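Local coordinates for protein racemase, putative (Roseobacter denitrificans, PDB 3TCS) that binds magnesium and D-alanine in a TIM-barrel pocket and probably acts as a mandelate racemase-like racemase or hydro-lyase, at residues B[269-283]-B[293-307]. Residues are numbered along the deposited sequence; the frame is centred on the assembly and turned at random.
Sequences IDMRAVDIVQPDILY and VVEMARAAGLPVTPH. With DAL (D-alanine), chain L.
V277 and V304 form a single parallel bridge: V277 N donates to P303 O (3.2 Å), V277 O accepts from T305 N, and farther along P279 O receives H307 N (3.0 Å). The pairing ends at the pocket, where H307 ND1 gives its hydrogen to D280 OD2 over 2.7 Å. That oxygen lies in the imidazole plane and uses its anti lone pair, although carboxylate and ring are turned 47° apart. D280 carries its carboxylate opposite the backbone N (chi1 176°), which leaves OD1 to take the backbone N of Y283 in an Asx motif, so both carboxylate oxygens are engaged. H307 CD2 lies 3.1 Å from the amino nitrogen of D-alanine, and the Y283 ring runs nearly parallel to the imidazole but slid aside. With an alanine in place of H307, D280 OD2 would probably lose its ring donor and the D-alanine pocket a wall. One water ties the carbonyl of H307 to I281 N.

At the other end, I269 is a knob among V293, M296, A297 and A300, its CD1 3.5 Å from M296 CB and its CG2 against A300 CB. R272, at the Schellman turn closing its helix, bends at chi2 to lay one guanidinium face over A300 CB while NH1 binds I269 O (2.8 Å). In between, V277 CG2 meets V304 CG2 at 3.6 Å and also touches A297 CB.

The contact is a beta-alpha-beta crossover of the TIM barrel: helix 287-300 covers strand 276-277 beside helix 262-270, whose W265 packs on V277, P279 and V293. Strand 276-277 in turn pairs with 252-255, helix 314-322 covers P306, and K94 of the second subunit packs on Y283 and H307.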
# COMPACT_ATOMS: atom_id res chain seq x y z
N ILE B 269 -8.53 -16.46 -0.16
CA ILE B 269 -8.48 -17.91 -0.01
C ILE B 269 -9.73 -18.46 0.68
O ILE B 269 -10.29 -19.46 0.23
CB ILE B 269 -7.19 -18.32 0.75
CG1 ILE B 269 -5.98 -18.00 -0.15
CG2 ILE B 269 -7.23 -19.80 1.10
CD1 ILE B 269 -4.63 -18.24 0.50
N ASP B 270 -10.18 -17.80 1.74
CA ASP B 270 -11.38 -18.23 2.45
C ASP B 270 -12.59 -18.28 1.52
O ASP B 270 -13.41 -19.21 1.61
CB ASP B 270 -11.70 -17.28 3.61
CG ASP B 270 -10.71 -17.39 4.76
OD1 ASP B 270 -9.82 -18.26 4.73
OD2 ASP B 270 -10.83 -16.59 5.72
N MET B 271 -12.72 -17.29 0.64
CA MET B 271 -13.86 -17.23 -0.27
C MET B 271 -13.64 -18.04 -1.55
O MET B 271 -14.53 -18.13 -2.40
CB MET B 271 -14.17 -15.77 -0.63
CG MET B 271 -13.16 -15.11 -1.56
SD MET B 271 -13.40 -13.32 -1.72
CE MET B 271 -14.73 -13.25 -2.94
N ARG B 272 -12.46 -18.64 -1.67
CA ARG B 272 -12.10 -19.45 -2.84
C ARG B 272 -12.30 -18.64 -4.13
O ARG B 272 -12.92 -19.12 -5.08
CB ARG B 272 -12.95 -20.72 -2.88
CG ARG B 272 -12.84 -21.58 -1.62
CD ARG B 272 -11.47 -22.26 -1.50
NE ARG B 272 -11.49 -23.33 -0.50
CZ ARG B 272 -11.31 -23.17 0.80
NH1 ARG B 272 -11.08 -21.96 1.31
NH2 ARG B 272 -11.39 -24.21 1.61
N ALA B 273 -11.76 -17.43 -4.16
CA ALA B 273 -11.90 -16.57 -5.32
C ALA B 273 -11.14 -17.08 -6.55
O ALA B 273 -11.49 -16.74 -7.67
CB ALA B 273 -11.45 -15.14 -4.98
N VAL B 274 -10.10 -17.88 -6.32
CA VAL B 274 -9.31 -18.45 -7.41
C VAL B 274 -9.04 -19.92 -7.11
O VAL B 274 -9.31 -20.40 -6.01
CB VAL B 274 -7.94 -17.73 -7.56
CG1 VAL B 274 -8.15 -16.25 -7.90
CG2 VAL B 274 -7.12 -17.88 -6.28
N ASP B 275 -8.50 -20.64 -8.10
CA ASP B 275 -8.19 -22.05 -7.94
C ASP B 275 -6.72 -22.27 -7.59
O ASP B 275 -6.34 -23.31 -7.04
CB ASP B 275 -8.51 -22.80 -9.23
CG ASP B 275 -9.95 -22.63 -9.64
OD1 ASP B 275 -10.83 -23.12 -8.91
OD2 ASP B 275 -10.19 -22.00 -10.69
N ILE B 276 -5.89 -21.29 -7.94
CA ILE B 276 -4.45 -21.35 -7.70
C ILE B 276 -4.00 -19.98 -7.22
O ILE B 276 -4.38 -18.97 -7.81
CB ILE B 276 -3.67 -21.69 -9.00
CG1 ILE B 276 -4.17 -23.01 -9.58
CG2 ILE B 276 -2.17 -21.74 -8.72
CD1 ILE B 276 -3.52 -23.40 -10.90
N VAL B 277 -3.23 -19.93 -6.14
CA VAL B 277 -2.74 -18.66 -5.60
C VAL B 277 -1.37 -18.37 -6.19
O VAL B 277 -0.57 -19.29 -6.38
CB VAL B 277 -2.67 -18.69 -4.06
CG1 VAL B 277 -4.08 -18.84 -3.49
CG2 VAL B 277 -1.79 -19.82 -3.60
N GLN B 278 -1.10 -17.10 -6.46
CA GLN B 278 0.15 -16.70 -7.09
C GLN B 278 0.89 -15.54 -6.44
O GLN B 278 1.06 -14.48 -7.04
CB GLN B 278 -0.10 -16.35 -8.55
CG GLN B 278 -0.73 -17.48 -9.33
CD GLN B 278 -0.84 -17.15 -10.80
OE1 GLN B 278 -1.69 -16.35 -11.20
NE2 GLN B 278 0.03 -17.74 -11.61
N PRO B 279 1.34 -15.73 -5.20
CA PRO B 279 2.06 -14.65 -4.53
C PRO B 279 3.41 -14.38 -5.20
O PRO B 279 3.98 -15.28 -5.83
CB PRO B 279 2.24 -15.19 -3.11
CG PRO B 279 2.41 -16.66 -3.35
CD PRO B 279 1.33 -16.95 -4.38
N ASP B 280 3.88 -13.14 -5.11
CA ASP B 280 5.20 -12.79 -5.62
C ASP B 280 5.99 -12.61 -4.33
O ASP B 280 5.65 -11.77 -3.50
CB ASP B 280 5.17 -11.48 -6.42
CG ASP B 280 6.56 -11.04 -6.89
OD1 ASP B 280 7.37 -10.63 -6.04
OD2 ASP B 280 6.85 -11.12 -8.11
N ILE B 281 7.02 -13.43 -4.14
CA ILE B 281 7.82 -13.39 -2.92
C ILE B 281 8.28 -12.00 -2.48
O ILE B 281 8.28 -11.69 -1.29
CB ILE B 281 9.05 -14.30 -3.05
CG1 ILE B 281 8.60 -15.76 -3.13
CG2 ILE B 281 10.01 -14.08 -1.88
CD1 ILE B 281 9.69 -16.73 -3.53
N LEU B 282 8.68 -11.18 -3.44
CA LEU B 282 9.17 -9.85 -3.10
C LEU B 282 8.07 -8.79 -2.93
O LEU B 282 8.20 -7.91 -2.08
CB LEU B 282 10.23 -9.42 -4.12
CG LEU B 282 11.38 -10.44 -4.23
CD1 LEU B 282 12.43 -9.92 -5.21
CD2 LEU B 282 12.02 -10.69 -2.86
N TYR B 283 7.00 -8.86 -3.71
CA TYR B 283 5.92 -7.89 -3.54
C TYR B 283 5.22 -8.15 -2.21
O TYR B 283 4.69 -7.24 -1.58
CB TYR B 283 4.86 -7.99 -4.65
CG TYR B 283 5.29 -7.58 -6.05
CD1 TYR B 283 6.25 -6.58 -6.25
CD2 TYR B 283 4.69 -8.16 -7.17
CE1 TYR B 283 6.60 -6.18 -7.54
CE2 TYR B 283 5.03 -7.76 -8.47
CZ TYR B 283 5.99 -6.76 -8.64
OH TYR B 283 6.33 -6.35 -9.91
N VAL B 293 1.18 -17.28 3.43
CA VAL B 293 0.17 -17.44 2.38
C VAL B 293 0.16 -18.89 1.92
O VAL B 293 -0.89 -19.47 1.68
CB VAL B 293 0.45 -16.50 1.19
CG1 VAL B 293 -0.51 -16.81 0.03
CG2 VAL B 293 0.27 -15.05 1.63
N VAL B 294 1.35 -19.49 1.81
CA VAL B 294 1.47 -20.88 1.41
C VAL B 294 0.67 -21.77 2.37
O VAL B 294 -0.01 -22.71 1.95
CB VAL B 294 2.94 -21.34 1.40
CG1 VAL B 294 3.03 -22.85 1.25
CG2 VAL B 294 3.68 -20.65 0.25
N GLU B 295 0.76 -21.47 3.66
CA GLU B 295 0.03 -22.25 4.67
C GLU B 295 -1.49 -22.03 4.56
O GLU B 295 -2.26 -22.97 4.70
CB GLU B 295 0.54 -21.89 6.07
CG GLU B 295 -0.21 -22.55 7.23
CD GLU B 295 -0.32 -24.07 7.12
OE1 GLU B 295 0.59 -24.72 6.57
OE2 GLU B 295 -1.33 -24.62 7.62
N MET B 296 -1.91 -20.79 4.31
CA MET B 296 -3.34 -20.51 4.15
C MET B 296 -3.86 -21.38 3.02
O MET B 296 -4.91 -22.01 3.13
CB MET B 296 -3.59 -19.05 3.76
CG MET B 296 -3.26 -18.01 4.80
SD MET B 296 -3.54 -16.37 4.09
CE MET B 296 -2.86 -15.33 5.39
N ALA B 297 -3.11 -21.38 1.92
CA ALA B 297 -3.48 -22.15 0.74
C ALA B 297 -3.43 -23.65 1.01
O ALA B 297 -4.35 -24.38 0.64
CB ALA B 297 -2.54 -21.82 -0.42
N ARG B 298 -2.37 -24.10 1.67
CA ARG B 298 -2.21 -25.51 1.97
C ARG B 298 -3.40 -26.05 2.78
O ARG B 298 -4.00 -27.06 2.41
CB ARG B 298 -0.92 -25.76 2.76
CG ARG B 298 -0.59 -27.24 2.96
CD ARG B 298 0.22 -27.47 4.23
NE ARG B 298 -0.53 -27.04 5.41
CZ ARG B 298 -1.63 -27.64 5.86
NH1 ARG B 298 -2.12 -28.70 5.24
NH2 ARG B 298 -2.25 -27.16 6.93
N ALA B 299 -3.74 -25.36 3.86
CA ALA B 299 -4.85 -25.80 4.70
C ALA B 299 -6.16 -25.84 3.92
O ALA B 299 -7.04 -26.66 4.21
CB ALA B 299 -4.99 -24.87 5.91
N ALA B 300 -6.29 -24.97 2.92
CA ALA B 300 -7.49 -24.89 2.10
C ALA B 300 -7.47 -25.86 0.92
O ALA B 300 -8.47 -26.01 0.23
CB ALA B 300 -7.67 -23.46 1.61
N GLY B 301 -6.33 -26.51 0.70
CA GLY B 301 -6.22 -27.45 -0.39
C GLY B 301 -5.88 -26.83 -1.73
O GLY B 301 -6.02 -27.48 -2.76
N LEU B 302 -5.44 -25.57 -1.72
CA LEU B 302 -5.08 -24.90 -2.97
C LEU B 302 -3.59 -24.95 -3.25
O LEU B 302 -2.77 -24.83 -2.34
CB LEU B 302 -5.50 -23.43 -2.95
CG LEU B 302 -6.97 -23.07 -3.09
CD1 LEU B 302 -7.67 -23.28 -1.77
CD2 LEU B 302 -7.09 -21.62 -3.52
N PRO B 303 -3.22 -25.11 -4.53
CA PRO B 303 -1.80 -25.16 -4.88
C PRO B 303 -1.26 -23.74 -5.02
O PRO B 303 -2.03 -22.78 -5.15
CB PRO B 303 -1.80 -25.90 -6.21
CG PRO B 303 -3.06 -25.41 -6.84
CD PRO B 303 -4.06 -25.45 -5.69
N VAL B 304 0.06 -23.62 -4.98
CA VAL B 304 0.75 -22.34 -5.09
C VAL B 304 1.66 -22.32 -6.32
O VAL B 304 2.58 -23.13 -6.44
CB VAL B 304 1.61 -22.07 -3.84
CG1 VAL B 304 2.29 -20.70 -3.95
CG2 VAL B 304 0.74 -22.15 -2.58
N THR B 305 1.40 -21.38 -7.22
CA THR B 305 2.20 -21.22 -8.43
C THR B 305 2.60 -19.74 -8.40
O THR B 305 1.94 -18.88 -9.00
CB THR B 305 1.38 -21.55 -9.68
OG1 THR B 305 0.95 -22.92 -9.60
CG2 THR B 305 2.21 -21.36 -10.96
N PRO B 306 3.70 -19.43 -7.70
CA PRO B 306 4.18 -18.06 -7.56
C PRO B 306 4.45 -17.29 -8.84
O PRO B 306 4.69 -17.85 -9.91
CB PRO B 306 5.45 -18.21 -6.73
CG PRO B 306 5.23 -19.50 -5.97
CD PRO B 306 4.61 -20.38 -7.03
N HIS B 307 4.40 -15.97 -8.70
CA HIS B 307 4.69 -15.06 -9.79
C HIS B 307 6.14 -14.61 -9.66
O HIS B 307 6.58 -14.24 -8.58
CB HIS B 307 3.75 -13.84 -9.71
CG HIS B 307 4.21 -12.66 -10.51
ND1 HIS B 307 5.18 -11.79 -10.06
CD2 HIS B 307 3.80 -12.19 -11.71
CE1 HIS B 307 5.35 -10.83 -10.96
NE2 HIS B 307 4.53 -11.05 -11.97
N DAL L . 2.35 -13.39 -14.22
CA DAL L . 2.70 -12.38 -15.24
CB DAL L . 4.21 -12.28 -15.40
C DAL L . 2.17 -11.05 -14.83
O DAL L . 1.00 -10.90 -14.66
O HOH W 1 7.71 -15.24 -6.32